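Local coordinates for protein lytic polysaccharide monooxygenase (Neurospora crassa, PDB 4QI8) that probably breaks cellulose chains by oxidising their glycosidic bonds at a bound copper ion, with a reducing agent and O2 or hydrogen peroxide as cosubstrate, at residues A[83-88]-A[130-135]; A[75-80]-A[183-188]; A[30-35]-A[41-46]; A[90-93]-A[97-100]; A[15-18]-A[22-25]. One frame throughout, in Å; residues are numbered along the deposited sequence.

Interaction 1 of 5, residues A[83-88]-A[130-135]; sequences VPDGQD and CIKSGS
V83 meets S135 backbone to backbone: V83 N donates to S135 O over 2.8 Å, with an N-H...O angle of 152° and the donor tilted 29° from the carbonyl plane. The reverse bond of this antiparallel pair is missing, and a water takes its place, giving a hydrogen to V83 O and accepting one from S135 N at 3.0 Å. The two chains therefore begin to part here, water wedging into the ladder where the strand pairing gives out. Next to the direct bond, V83 CG2 rests 3.9 Å from S135 CB. That methyl stands anti to the carbonyl carbon and beside the backbone N, on the same flank as the N-H that S135 receives. A second water sits 3.0 Å from S135 OG and makes only a weak bond to Q87 O.

Further out, K132 NZ and D85 OD2 approach from opposite directions but form just a long salt bridge, 3.8 Å, at the protein surface; D85 OD1 has R82 as its stronger partner. What presents D85 is a type II turn from P84 to Q87, closed by Q87 N to P84 O at 3.0 Å, with G86 in the third position. The turn follows closely on strand 76-82, beside strand 134-144, while W92 packs on V83 and P84, I131 lies against L80, and the C130-C214 disulfide pins the C terminus alongside.

Interaction 2 of 5, residues A[75-80]-A[183-188]; sequences PMQFYL and GAYKAS
Y79 and Y185 meet through their hydroxyls, Y79 OH donating to Y185 OH over 2.7 Å. Y185 OH is also hydrogen-bonded to E141 OE1, so one buried oxygen joins a strand tyrosine to a carboxylate. A second polar neighbour is Q77, whose NE2 lies 3.0 Å from Y185 OH, with amide and ring planes 68° apart; the amide has its firm partners in E141 and, through OE1, N206.

All this lies on one face of the larger sheet of the β-sandwich characteristic of AA9 enzymes. M76 and F78 point the other way, into the core against F123, whereas Q77 and Y79 face the loop that follows strand 178-179 and receive Y185 from it. A phenylalanine in place of Y185 would probably leave the Y79 hydroxyl without its acceptor and take one partner from E141.

The aromatic contact is slighter. The tyrosines come from opposite directions and do not stack: Y79 OH reaches the edge of the Y185 ring near its plane, and the CZ atoms of Y79 and Y185 stay 4.5 Å apart. With CG anti to its carbonyl carbon (chi1 -61°), the Y185 ring is sent toward the sheet, and F181 packs edge-to-face against both rings.

Interaction 3 of 5, residues A[30-35]-A[41-46]; sequences GFVDNV and RCFQST. With NO3 (nitrate ion), chain D.
Beside the copper site, the loop that carries F31 is backed by F43, the residue on which the short helix 39-42 breaks off with a positive phi. V32 lays its CG2 methyl over the middle of the F43 ring in a CH-pi contact, 3.5 Å from the centroid and 12° off the ring normal. The same ring is met at its edge by a backbone carbonyl: G30 O lies in its plane, 3.5 Å from F43 CE2. F31 C also comes within 3.7 Å of F43 CZ. One flat side chain thus supports three consecutive loop residues.

The F31 ring turns the other way, toward a nitrate that probably came from the crystallisation liquor. F31 N donates to nitrate O2 over 3.0 Å in a nearly straight bond (169°), and this oxygen also sits 3.3 Å above the centre of the F31 ring. A chi1 of 53° folds the ring back between the backbone N and carbonyl carbon, beneath that oxygen. The F31 side chain is about 5 Å from the copper and about 3 Å from those of Q155 and Y157. Replacing F31 by alanine would probably bare the nitrate oxygen on its ring side and open a gap beside Q155 and Y157.

Around the contact, V32 makes backbone bonds to F156 of strand 155-166 and packs on helix 39-42, which the C42-C160 disulfide joins to the same strand.

Interaction 4 of 5, residues A[90-93]-A[97-100]; sequences NSWT and AVWF
V98 opens the run toward strand 99-104 and meets W92, which reaches across from the preceding loop. V98 and W99 both face V179, a classic beta bulge at the edge of the larger sheet of the sandwich. The bulge lies against the outermost strand, 178-179.

V98 touches with its CG2 branch, which comes obliquely to the far corner of the W92 indole, 3.8 Å from CH2 of W92. Even the branch point is close, with V98 CB 4.1 Å from W92 CH2. The two side chains approach from opposite directions. W92 gets there because its CG stands anti to the backbone N (chi1 -164°), which turns the ring toward V98, where it also touches A81 and L137. V98 shares A81 as a neighbour, so valine and tryptophan meet beside strand 76-82.

W99 follows with a looser contact: T93 O stands at the edge of its indole, near the ring plane, 4.5 Å from W99 CZ2. The indole N-H has its own partner, G94 O in the connecting loop, while F181 packs edge-to-face on the ring and R41 and C42 touch it. Last comes F100, whose backbone O is hydrogen-bonded to the backbone N of L80 in strand 76-82, the neighbour on the other side.

Interaction 5 of 5, residues A[15-18]-A[22-25]; sequences ADWQ and RADN
D24 OD2, just beyond the packing of W17 on R22 and A23, is gripped by two donors, Q39 NE2 and S45 N, which fix the 22-25 end of the contact. Across the contact itself no polar bond is made; one face of the indole is covered by R22 and A23. R22 CG lies over the five-membered ring of W17 in a CH-pi contact, 3.8 Å from its centroid and 6° off the normal. Toward the six-membered ring the backbone takes over: R22 CA is 3.5 Å from W17 CE3, and A23 N sits above the same face, 3.5 Å from W17 CZ3. At the far corner A23 CB rests 3.8 Å from W17 CH2.

R22 runs across the indole at about a right angle. A chi1 of -171° carries its aliphatic part over the ring, while the guanidinium stands almost perpendicular to the indole and makes a cation-pi contact with W26.

W17 is presented by a type II turn from A15 to Q18, in which it holds the third position with a positive phi. Q18 N closes the turn on A15 O at 3.1 Å, and the Q18 side chain returns OE1 to A15 N, also at 3.1 Å. The turn leans on strand 3-8, through W17 on T3 and P5 and a D16-K6 salt bridge, while A23 packs on F43 just past helix 39-42.

From the N terminus, the long loop after strand 3-8 first closes on itself in interaction 5, then again in interaction 3 around helix 39-42. These two follow in series, yet they touch through the backbone bond between D24 and F43 and the bond from N25 to G30. Interaction 2 opens on strand 76-82 and closes only at 183-188, the longest loop of the set. Within its span lies interaction 1, between 83-88 and 130-135, and interaction 4 lies within interaction 1 in turn. These three all reach the larger sheet, and interactions 1 and 4 pack against each other beside strand 76-82. R41 and C42 against W99, and V35 against 185-187, join interaction 3 to interactions 4 and 2.

Interaction 1 of 5, residues A[83-88]-A[130-135]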
# COMPACT_ATOMS: atom_id res chain seq x y z
N VAL A 83 -11.55 1.90 -10.16
CA VAL A 83 -12.21 3.11 -10.62
C VAL A 83 -13.58 2.75 -11.22
O VAL A 83 -13.66 1.84 -12.04
CB VAL A 83 -11.36 3.79 -11.69
CG1 VAL A 83 -12.05 5.05 -12.19
CG2 VAL A 83 -9.95 4.12 -11.17
N PRO A 84 -14.67 3.45 -10.82
CA PRO A 84 -15.98 3.13 -11.39
C PRO A 84 -16.02 3.31 -12.89
O PRO A 84 -15.36 4.19 -13.45
CB PRO A 84 -16.91 4.14 -10.72
CG PRO A 84 -16.23 4.54 -9.48
CD PRO A 84 -14.77 4.50 -9.80
N ASP A 85 -16.84 2.49 -13.54
CA ASP A 85 -17.07 2.62 -14.97
C ASP A 85 -17.50 4.05 -15.28
O ASP A 85 -18.36 4.61 -14.60
CB ASP A 85 -18.15 1.64 -15.44
CG ASP A 85 -17.70 0.20 -15.39
OD1 ASP A 85 -16.50 -0.06 -15.14
OD2 ASP A 85 -18.55 -0.69 -15.62
N GLY A 86 -16.89 4.64 -16.30
CA GLY A 86 -17.27 5.97 -16.74
C GLY A 86 -16.52 7.09 -16.05
O GLY A 86 -16.66 8.26 -16.44
N GLN A 87 -15.73 6.76 -15.03
CA GLN A 87 -14.85 7.73 -14.40
C GLN A 87 -13.43 7.57 -14.93
O GLN A 87 -12.97 6.47 -15.18
CB GLN A 87 -14.86 7.55 -12.88
CG GLN A 87 -16.21 7.82 -12.25
CD GLN A 87 -16.68 9.24 -12.47
OE1 GLN A 87 -16.09 10.19 -11.95
NE2 GLN A 87 -17.74 9.40 -13.26
N ASP A 88 -12.74 8.69 -15.08
CA ASP A 88 -11.36 8.71 -15.54
C ASP A 88 -10.43 8.53 -14.35
O ASP A 88 -10.52 9.27 -13.39
CB ASP A 88 -11.12 10.07 -16.19
CG ASP A 88 -9.77 10.19 -16.87
OD1 ASP A 88 -8.80 9.50 -16.47
OD2 ASP A 88 -9.67 11.01 -17.81
N CYS A 130 -8.83 -13.05 -10.54
CA CYS A 130 -10.28 -13.16 -10.66
C CYS A 130 -11.02 -11.82 -10.62
O CYS A 130 -12.23 -11.79 -10.85
CB CYS A 130 -10.82 -14.08 -9.56
SG CYS A 130 -10.45 -13.51 -7.86
N ILE A 131 -10.32 -10.73 -10.34
CA ILE A 131 -10.99 -9.45 -10.20
C ILE A 131 -11.36 -8.88 -11.57
O ILE A 131 -10.81 -9.26 -12.60
CB ILE A 131 -10.15 -8.45 -9.37
CG1 ILE A 131 -8.79 -8.20 -10.03
CG2 ILE A 131 -9.98 -8.96 -7.95
CD1 ILE A 131 -7.99 -7.10 -9.37
N LYS A 132 -12.32 -7.96 -11.57
CA LYS A 132 -12.86 -7.41 -12.81
C LYS A 132 -11.86 -6.48 -13.49
O LYS A 132 -11.25 -5.64 -12.84
CB LYS A 132 -14.14 -6.63 -12.51
CG LYS A 132 -15.15 -6.59 -13.65
CD LYS A 132 -16.36 -5.73 -13.30
CE LYS A 132 -16.87 -5.01 -14.54
NZ LYS A 132 -18.09 -4.20 -14.28
N SER A 133 -11.70 -6.61 -14.80
CA SER A 133 -10.85 -5.71 -15.56
C SER A 133 -11.34 -4.28 -15.37
O SER A 133 -12.52 -4.04 -15.13
CB SER A 133 -10.88 -6.05 -17.04
OG SER A 133 -12.19 -5.92 -17.56
N GLY A 134 -10.41 -3.34 -15.45
CA GLY A 134 -10.75 -1.94 -15.36
C GLY A 134 -9.54 -1.13 -14.93
O GLY A 134 -8.45 -1.67 -14.82
N SER A 135 -9.75 0.15 -14.69
CA SER A 135 -8.70 0.99 -14.12
C SER A 135 -8.70 0.85 -12.61
O SER A 135 -9.77 0.76 -12.00
CB SER A 135 -8.91 2.44 -14.52
OG SER A 135 -8.83 2.59 -15.93
O HOH W 1 -12.47 1.28 -14.47
O HOH W 2 -10.02 5.35 -16.28

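Interaction 2 of 5, residues A[75-80]-A[183-188]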
# COMPACT_ATOMS: atom_id res chain seq x y z
N PRO A 75 5.57 -4.00 8.52
CA PRO A 75 4.99 -4.67 7.35
C PRO A 75 4.79 -3.80 6.12
O PRO A 75 4.37 -2.64 6.21
CB PRO A 75 3.61 -5.09 7.86
CG PRO A 75 3.26 -4.00 8.81
CD PRO A 75 4.54 -3.69 9.53
N MET A 76 5.07 -4.39 4.96
CA MET A 76 4.47 -3.92 3.71
C MET A 76 3.03 -4.40 3.60
O MET A 76 2.72 -5.55 3.96
CB MET A 76 5.22 -4.46 2.50
CG MET A 76 6.62 -3.95 2.33
SD MET A 76 6.72 -2.16 2.05
CE MET A 76 5.74 -1.97 0.59
N GLN A 77 2.17 -3.56 3.05
CA GLN A 77 0.80 -3.95 2.72
C GLN A 77 0.42 -3.29 1.39
O GLN A 77 0.87 -2.18 1.10
CB GLN A 77 -0.20 -3.57 3.82
CG GLN A 77 0.32 -3.88 5.21
CD GLN A 77 -0.73 -3.91 6.31
OE1 GLN A 77 -0.62 -4.70 7.24
NE2 GLN A 77 -1.72 -3.03 6.23
N PHE A 78 -0.40 -3.98 0.60
CA PHE A 78 -0.87 -3.46 -0.68
C PHE A 78 -2.38 -3.60 -0.80
O PHE A 78 -2.95 -4.62 -0.40
CB PHE A 78 -0.21 -4.20 -1.86
CG PHE A 78 1.28 -3.97 -1.98
CD1 PHE A 78 1.77 -2.84 -2.62
CD2 PHE A 78 2.18 -4.89 -1.46
CE1 PHE A 78 3.12 -2.63 -2.73
CE2 PHE A 78 3.54 -4.66 -1.55
CZ PHE A 78 4.01 -3.54 -2.18
N TYR A 79 -3.01 -2.58 -1.37
CA TYR A 79 -4.44 -2.54 -1.59
C TYR A 79 -4.73 -2.13 -3.03
O TYR A 79 -3.98 -1.35 -3.63
CB TYR A 79 -5.12 -1.52 -0.69
CG TYR A 79 -5.11 -1.76 0.80
CD1 TYR A 79 -3.96 -1.59 1.56
CD2 TYR A 79 -6.29 -2.11 1.47
CE1 TYR A 79 -3.99 -1.77 2.95
CE2 TYR A 79 -6.32 -2.27 2.84
CZ TYR A 79 -5.18 -2.11 3.57
OH TYR A 79 -5.24 -2.26 4.94
N LEU A 80 -5.86 -2.61 -3.54
CA LEU A 80 -6.39 -2.15 -4.82
C LEU A 80 -7.73 -1.45 -4.62
O LEU A 80 -8.48 -1.76 -3.69
CB LEU A 80 -6.64 -3.34 -5.74
CG LEU A 80 -5.41 -3.95 -6.40
CD1 LEU A 80 -5.76 -5.27 -7.10
CD2 LEU A 80 -4.80 -2.98 -7.42
N GLY A 183 -10.10 5.97 7.40
CA GLY A 183 -11.23 5.24 7.94
C GLY A 183 -10.85 3.85 8.41
O GLY A 183 -11.32 3.39 9.45
N ALA A 184 -10.00 3.18 7.65
CA ALA A 184 -9.68 1.78 7.93
C ALA A 184 -8.88 1.63 9.21
O ALA A 184 -9.00 0.60 9.89
CB ALA A 184 -8.88 1.19 6.77
N TYR A 185 -8.05 2.61 9.51
CA TYR A 185 -7.11 2.52 10.62
C TYR A 185 -7.47 3.49 11.73
O TYR A 185 -7.96 4.61 11.49
CB TYR A 185 -5.69 2.84 10.15
CG TYR A 185 -5.11 1.94 9.09
CD1 TYR A 185 -5.67 0.71 8.78
CD2 TYR A 185 -3.96 2.32 8.40
CE1 TYR A 185 -5.12 -0.10 7.82
CE2 TYR A 185 -3.41 1.50 7.42
CZ TYR A 185 -3.99 0.28 7.14
OH TYR A 185 -3.49 -0.56 6.17
N LYS A 186 -7.18 3.05 12.95
CA LYS A 186 -7.26 3.88 14.14
C LYS A 186 -5.91 3.85 14.83
O LYS A 186 -5.19 2.85 14.76
CB LYS A 186 -8.36 3.39 15.09
CG LYS A 186 -9.77 3.58 14.52
CD LYS A 186 -10.86 3.23 15.51
CE LYS A 186 -11.07 1.74 15.62
NZ LYS A 186 -11.68 1.18 14.38
N ALA A 187 -5.57 4.93 15.51
CA ALA A 187 -4.28 5.04 16.19
C ALA A 187 -4.10 3.99 17.28
O ALA A 187 -2.98 3.71 17.67
CB ALA A 187 -4.12 6.44 16.75
N SER A 188 -5.20 3.43 17.77
CA SER A 188 -5.17 2.42 18.82
C SER A 188 -5.13 0.99 18.29
O SER A 188 -5.11 0.04 19.07
CB SER A 188 -6.40 2.56 19.71
OG SER A 188 -7.56 2.48 18.91

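Interaction 3 of 5, residues A[30-35]-A[41-46]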
# COMPACT_ATOMS: atom_id res chain seq x y z
N GLY A 30 9.87 11.42 4.01
CA GLY A 30 9.28 11.21 5.32
C GLY A 30 7.98 10.44 5.30
O GLY A 30 7.61 9.83 4.30
N PHE A 31 7.29 10.47 6.43
CA PHE A 31 6.14 9.62 6.66
C PHE A 31 4.87 10.40 6.96
O PHE A 31 4.89 11.62 7.16
CB PHE A 31 6.44 8.61 7.80
CG PHE A 31 6.93 9.22 9.08
CD1 PHE A 31 6.04 9.64 10.05
CD2 PHE A 31 8.29 9.36 9.35
CE1 PHE A 31 6.47 10.17 11.25
CE2 PHE A 31 8.73 9.91 10.55
CZ PHE A 31 7.81 10.31 11.50
N VAL A 32 3.77 9.65 6.94
CA VAL A 32 2.49 10.04 7.50
C VAL A 32 2.38 9.39 8.88
O VAL A 32 2.65 8.20 9.01
CB VAL A 32 1.33 9.51 6.61
CG1 VAL A 32 -0.03 9.74 7.24
CG2 VAL A 32 1.40 10.11 5.21
N ASP A 33 2.01 10.15 9.91
CA ASP A 33 1.77 9.54 11.22
C ASP A 33 0.34 9.79 11.70
O ASP A 33 0.01 9.46 12.83
CB ASP A 33 2.80 9.97 12.28
CG ASP A 33 2.81 11.45 12.54
OD1 ASP A 33 1.85 12.14 12.15
OD2 ASP A 33 3.79 11.93 13.18
N ASN A 34 -0.50 10.31 10.80
CA ASN A 34 -1.88 10.67 11.10
C ASN A 34 -2.82 9.75 10.31
O ASN A 34 -3.05 9.97 9.12
CB ASN A 34 -2.10 12.12 10.66
CG ASN A 34 -3.45 12.64 11.08
OD1 ASN A 34 -4.29 11.90 11.59
ND2 ASN A 34 -3.66 13.94 10.88
N VAL A 35 -3.38 8.74 10.96
CA VAL A 35 -4.27 7.83 10.25
C VAL A 35 -5.58 8.51 9.82
O VAL A 35 -6.34 7.96 9.03
CB VAL A 35 -4.60 6.57 11.08
CG1 VAL A 35 -3.33 5.75 11.30
CG2 VAL A 35 -5.28 6.94 12.39
N ARG A 41 -4.19 7.95 2.50
CA ARG A 41 -4.67 7.20 1.35
C ARG A 41 -3.58 7.03 0.29
O ARG A 41 -3.07 5.94 0.10
CB ARG A 41 -5.94 7.89 0.77
CG ARG A 41 -6.53 7.16 -0.42
CD ARG A 41 -7.82 7.80 -0.96
NE ARG A 41 -7.68 9.24 -1.15
CZ ARG A 41 -8.17 10.22 -0.39
NH1 ARG A 41 -8.93 10.01 0.70
NH2 ARG A 41 -7.93 11.49 -0.75
N CYS A 42 -3.18 8.13 -0.34
CA CYS A 42 -2.16 8.13 -1.40
C CYS A 42 -1.07 9.18 -1.15
O CYS A 42 -0.35 9.55 -2.08
CB CYS A 42 -2.78 8.31 -2.80
SG CYS A 42 -3.84 6.93 -3.26
N PHE A 43 -0.94 9.63 0.09
CA PHE A 43 0.06 10.63 0.47
C PHE A 43 -0.06 11.91 -0.35
O PHE A 43 0.95 12.52 -0.73
CB PHE A 43 1.50 10.04 0.40
CG PHE A 43 2.46 10.55 1.48
CD1 PHE A 43 2.29 11.79 2.10
CD2 PHE A 43 3.54 9.77 1.86
CE1 PHE A 43 3.16 12.22 3.08
CE2 PHE A 43 4.42 10.20 2.84
CZ PHE A 43 4.22 11.41 3.46
N GLN A 44 -1.29 12.35 -0.61
CA GLN A 44 -1.51 13.61 -1.30
C GLN A 44 -2.58 14.43 -0.61
O GLN A 44 -3.76 14.10 -0.65
CB GLN A 44 -1.94 13.39 -2.75
CG GLN A 44 -0.90 12.75 -3.64
CD GLN A 44 -1.32 12.77 -5.10
OE1 GLN A 44 -2.51 12.61 -5.41
NE2 GLN A 44 -0.36 12.99 -6.00
N SER A 45 -2.19 15.54 0.00
CA SER A 45 -3.19 16.46 0.53
C SER A 45 -3.96 17.14 -0.60
O SER A 45 -5.14 17.46 -0.44
CB SER A 45 -2.55 17.53 1.41
OG SER A 45 -1.88 16.95 2.50
N THR A 46 -3.28 17.40 -1.71
CA THR A 46 -3.90 17.91 -2.93
C THR A 46 -3.74 16.80 -3.97
O THR A 46 -2.62 16.46 -4.34
CB THR A 46 -3.20 19.22 -3.45
OG1 THR A 46 -3.30 20.25 -2.46
CG2 THR A 46 -3.82 19.71 -4.75
N NO3 D . 9.12 13.26 8.60
O1 NO3 D . 9.18 14.51 9.10
O2 NO3 D . 7.97 12.58 8.38
O3 NO3 D . 10.28 12.66 8.30

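Interaction 4 of 5, residues A[90-93]-A[97-100]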
# COMPACT_ATOMS: atom_id res chain seq x y z
N ASN A 90 -7.46 9.42 -13.87
CA ASN A 90 -6.66 10.59 -13.51
C ASN A 90 -7.38 11.47 -12.51
O ASN A 90 -6.74 12.15 -11.71
CB ASN A 90 -6.34 11.44 -14.74
CG ASN A 90 -5.26 10.84 -15.62
OD1 ASN A 90 -4.50 9.98 -15.20
ND2 ASN A 90 -5.20 11.32 -16.85
N SER A 91 -8.70 11.46 -12.55
CA SER A 91 -9.50 12.35 -11.71
C SER A 91 -9.99 11.67 -10.42
O SER A 91 -10.49 12.33 -9.52
CB SER A 91 -10.69 12.89 -12.51
OG SER A 91 -10.27 13.60 -13.67
N TRP A 92 -9.83 10.35 -10.33
CA TRP A 92 -10.47 9.60 -9.25
C TRP A 92 -9.56 9.50 -8.02
O TRP A 92 -8.46 8.97 -8.10
CB TRP A 92 -10.84 8.21 -9.74
CG TRP A 92 -11.80 7.47 -8.87
CD1 TRP A 92 -13.12 7.77 -8.66
CD2 TRP A 92 -11.54 6.28 -8.11
NE1 TRP A 92 -13.69 6.85 -7.82
CE2 TRP A 92 -12.75 5.93 -7.47
CE3 TRP A 92 -10.42 5.48 -7.93
CZ2 TRP A 92 -12.85 4.80 -6.66
CZ3 TRP A 92 -10.52 4.37 -7.12
CH2 TRP A 92 -11.73 4.03 -6.51
N THR A 93 -10.03 10.00 -6.88
CA THR A 93 -9.19 10.01 -5.68
C THR A 93 -9.25 8.72 -4.86
O THR A 93 -8.34 8.43 -4.08
CB THR A 93 -9.56 11.18 -4.77
OG1 THR A 93 -10.90 11.00 -4.30
CG2 THR A 93 -9.47 12.50 -5.52
N ALA A 97 -15.58 3.39 0.60
CA ALA A 97 -15.15 2.06 0.98
C ALA A 97 -14.87 1.25 -0.27
O ALA A 97 -15.68 0.42 -0.68
CB ALA A 97 -16.21 1.39 1.85
N VAL A 98 -13.72 1.50 -0.87
CA VAL A 98 -13.37 0.97 -2.18
C VAL A 98 -12.08 0.16 -2.20
O VAL A 98 -11.76 -0.48 -3.19
CB VAL A 98 -13.29 2.10 -3.24
CG1 VAL A 98 -14.64 2.76 -3.41
CG2 VAL A 98 -12.23 3.15 -2.88
N TRP A 99 -11.31 0.21 -1.11
CA TRP A 99 -9.99 -0.40 -1.08
C TRP A 99 -10.05 -1.81 -0.51
O TRP A 99 -10.57 -1.99 0.59
CB TRP A 99 -9.04 0.44 -0.23
CG TRP A 99 -8.80 1.82 -0.77
CD1 TRP A 99 -9.49 2.95 -0.45
CD2 TRP A 99 -7.81 2.20 -1.72
NE1 TRP A 99 -8.99 4.02 -1.15
CE2 TRP A 99 -7.96 3.59 -1.94
CE3 TRP A 99 -6.82 1.51 -2.41
CZ2 TRP A 99 -7.13 4.29 -2.83
CZ3 TRP A 99 -6.01 2.20 -3.30
CH2 TRP A 99 -6.16 3.58 -3.48
N PHE A 100 -9.50 -2.78 -1.23
CA PHE A 100 -9.36 -4.13 -0.68
C PHE A 100 -7.89 -4.51 -0.65
O PHE A 100 -7.11 -4.12 -1.52
CB PHE A 100 -10.22 -5.18 -1.41
CG PHE A 100 -9.96 -5.31 -2.89
CD1 PHE A 100 -10.54 -4.44 -3.80
CD2 PHE A 100 -9.16 -6.34 -3.37
CE1 PHE A 100 -10.31 -4.58 -5.15
CE2 PHE A 100 -8.95 -6.49 -4.73
CZ PHE A 100 -9.53 -5.61 -5.62

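Interaction 5 of 5, residues A[15-18]-A[22-25]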
# COMPACT_ATOMS: atom_id res chain seq x y z
N ALA A 15 9.97 5.67 -14.91
CA ALA A 15 10.64 6.80 -14.32
C ALA A 15 9.97 7.05 -12.96
O ALA A 15 8.81 6.64 -12.75
CB ALA A 15 10.50 8.01 -15.21
N ASP A 16 10.67 7.71 -12.05
CA ASP A 16 10.04 8.10 -10.80
C ASP A 16 8.78 8.91 -11.07
O ASP A 16 8.80 9.85 -11.86
CB ASP A 16 10.98 8.95 -9.95
CG ASP A 16 12.12 8.15 -9.33
OD1 ASP A 16 12.09 6.91 -9.37
OD2 ASP A 16 13.04 8.78 -8.75
N TRP A 17 7.70 8.52 -10.40
CA TRP A 17 6.41 9.21 -10.45
C TRP A 17 5.79 9.22 -11.85
O TRP A 17 4.91 10.03 -12.15
CB TRP A 17 6.51 10.62 -9.88
CG TRP A 17 7.28 10.69 -8.59
CD1 TRP A 17 8.45 11.35 -8.39
CD2 TRP A 17 6.95 10.06 -7.34
NE1 TRP A 17 8.86 11.20 -7.10
CE2 TRP A 17 7.97 10.40 -6.43
CE3 TRP A 17 5.90 9.26 -6.89
CZ2 TRP A 17 7.97 9.97 -5.10
CZ3 TRP A 17 5.90 8.83 -5.56
CH2 TRP A 17 6.92 9.19 -4.69
N GLN A 18 6.18 8.27 -12.69
CA GLN A 18 5.58 8.16 -14.01
C GLN A 18 4.19 7.54 -13.91
O GLN A 18 3.22 8.10 -14.41
CB GLN A 18 6.45 7.36 -14.97
CG GLN A 18 5.82 7.25 -16.35
CD GLN A 18 6.67 6.48 -17.31
OE1 GLN A 18 7.65 5.85 -16.93
NE2 GLN A 18 6.31 6.54 -18.59
N ARG A 22 2.53 11.52 -7.54
CA ARG A 22 3.67 12.00 -6.77
C ARG A 22 3.27 12.21 -5.31
O ARG A 22 2.38 13.00 -4.98
CB ARG A 22 4.29 13.27 -7.35
CG ARG A 22 5.61 13.59 -6.63
CD ARG A 22 6.49 14.57 -7.35
NE ARG A 22 6.00 15.91 -7.18
CZ ARG A 22 6.61 16.99 -7.67
NH1 ARG A 22 7.73 16.87 -8.37
NH2 ARG A 22 6.10 18.20 -7.46
N ALA A 23 3.93 11.48 -4.43
CA ALA A 23 3.63 11.55 -3.01
C ALA A 23 4.19 12.82 -2.41
O ALA A 23 5.21 13.35 -2.85
CB ALA A 23 4.22 10.33 -2.30
N ASP A 24 3.54 13.29 -1.35
CA ASP A 24 3.93 14.53 -0.72
C ASP A 24 5.30 14.43 -0.04
O ASP A 24 5.86 15.47 0.32
CB ASP A 24 2.89 15.00 0.31
CG ASP A 24 1.61 15.53 -0.30
OD1 ASP A 24 1.59 15.88 -1.50
OD2 ASP A 24 0.61 15.60 0.45
N ASN A 25 5.83 13.21 0.15
CA ASN A 25 7.18 13.02 0.70
C ASN A 25 8.28 12.95 -0.37
O ASN A 25 9.39 12.50 -0.09
CB ASN A 25 7.25 11.79 1.61
CG ASN A 25 7.20 10.47 0.86
OD1 ASN A 25 6.75 10.40 -0.29
ND2 ASN A 25 7.67 9.41 1.51